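Local coordinates for protein phosphatase (Thermotoga maritima, PDB 1NF2) that probably acts as a magnesium-dependent phosphatase of the haloacid dehalogenase (HAD) family, with a substrate-binding domain of unique fold, at residues P134-S137 / E138-S141. Numbering follows the deposited sequence.
Sequences PNLS and ELVS
N135 and L139 meet where the chain enters the first turn of helix 136-143: the carbonyl O of N135 accepts weak bonds from the backbone N atoms of both E138 and L139. One residue on, the helix is regular, and V140 N points at L136 O (2.9 Å) in a nearly straight bond of 177°. S137 O is gripped twice, by S141 N at 3.0 Å and by the hydroxyl S141 OG at 2.7 Å, the two donors arriving from opposite faces of its carbonyl plane. With OG beside its own backbone N (chi1 -64°), the S141 side chain folds back onto the preceding turn.

At the N-cap position N135 does not cap with its side chain. Its amide instead reaches E138, ND2 giving a bond to the anti lone pair of OE1; the modelled 2.5 Å is unusually short for an amide-to-carboxylate bond, so the exact distance is doubtful. The carboxylate oxygen lies close to the amide plane, while the two flat groups stand 80° apart. An alanine in place of N135 would remove this donor, and the E138 carboxylate would probably be left freer to swing.

Along the same side of the helix, L136 CD1 touches both L139 CD2 (3.8 Å) and V140 CG2 (3.9 Å), making a short apolar ridge. L136 and V140 lean on A104 of strand 102-105 and on I106, L136 and L139 on Y111, and V140 also meets A88 of helix 85-95. The arrangement is the N-cap and first turn of an amphipathic helix, 136-143, with E138 on its exposed side and its apolar side packed against the six-stranded mixed sheet, away from the magnesium site.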
loop_
_atom_site.group_PDB
_atom_site.type_symbol
_atom_site.label_atom_id
_atom_site.label_comp_id
_atom_site.label_asym_id
_atom_site.label_seq_id
_atom_site.Cartn_x
_atom_site.Cartn_y
_atom_site.Cartn_z
ATOM N N PRO A 134 15.379 -17.221 12.677
ATOM C CA PRO A 134 16.695 -16.805 13.178
ATOM C C PRO A 134 17.722 -16.635 12.059
ATOM O O PRO A 134 18.649 -15.830 12.168
ATOM C CB PRO A 134 17.066 -17.934 14.133
ATOM C CG PRO A 134 16.438 -19.131 13.474
ATOM C CD PRO A 134 15.069 -18.597 13.108
ATOM N N ASN A 135 17.539 -17.388 10.978
ATOM C CA ASN A 135 18.450 -17.336 9.841
ATOM C C ASN A 135 17.914 -16.423 8.735
ATOM O O ASN A 135 18.162 -16.642 7.547
ATOM C CB ASN A 135 18.671 -18.749 9.306
ATOM C CG ASN A 135 19.716 -18.800 8.219
ATOM O OD1 ASN A 135 20.811 -18.259 8.371
ATOM N ND2 ASN A 135 19.387 -19.456 7.112
ATOM N N LEU A 136 17.187 -15.388 9.142
ATOM C CA LEU A 136 16.599 -14.444 8.202
ATOM C C LEU A 136 17.648 -13.798 7.300
ATOM O O LEU A 136 17.383 -13.518 6.131
ATOM C CB LEU A 136 15.827 -13.367 8.966
ATOM C CG LEU A 136 15.012 -12.371 8.139
ATOM C CD1 LEU A 136 14.125 -13.111 7.141
ATOM C CD2 LEU A 136 14.169 -11.521 9.084
ATOM N N SER A 137 18.843 -13.571 7.839
ATOM C CA SER A 137 19.907 -12.959 7.051
ATOM C C SER A 137 20.170 -13.745 5.772
ATOM O O SER A 137 20.401 -13.151 4.720
ATOM C CB SER A 137 21.195 -12.838 7.878
ATOM O OG SER A 137 21.614 -14.097 8.378
ATOM N N GLU A 138 20.133 -15.073 5.848
ATOM C CA GLU A 138 20.362 -15.885 4.652
ATOM C C GLU A 138 19.155 -15.840 3.715
ATOM O O GLU A 138 19.303 -15.770 2.490
ATOM C CB GLU A 138 20.670 -17.343 5.017
ATOM C CG GLU A 138 20.569 -18.294 3.817
ATOM C CD GLU A 138 21.067 -19.706 4.101
ATOM O OE1 GLU A 138 20.681 -20.291 5.133
ATOM O OE2 GLU A 138 21.839 -20.237 3.276
ATOM N N LEU A 139 17.965 -15.889 4.303
ATOM C CA LEU A 139 16.721 -15.854 3.547
ATOM C C LEU A 139 16.707 -14.608 2.652
ATOM O O LEU A 139 16.515 -14.697 1.437
ATOM C CB LEU A 139 15.535 -15.829 4.526
ATOM C CG LEU A 139 14.157 -16.295 4.050
ATOM C CD1 LEU A 139 14.257 -17.725 3.612
ATOM C CD2 LEU A 139 13.131 -16.189 5.169
ATOM N N VAL A 140 16.928 -13.447 3.260
ATOM C CA VAL A 140 16.933 -12.184 2.530
ATOM C C VAL A 140 18.098 -12.077 1.555
ATOM O O VAL A 140 17.901 -11.841 0.365
ATOM C CB VAL A 140 17.010 -10.979 3.491
ATOM C CG1 VAL A 140 17.110 -9.684 2.694
ATOM C CG2 VAL A 140 15.788 -10.953 4.392
ATOM N N SER A 141 19.310 -12.248 2.070
ATOM C CA SER A 141 20.516 -12.153 1.257
ATOM C C SER A 141 20.473 -12.988 -0.016
ATOM O O SER A 141 21.210 -12.718 -0.962
ATOM C CB SER A 141 21.739 -12.552 2.089
ATOM O OG SER A 141 21.931 -11.645 3.164
#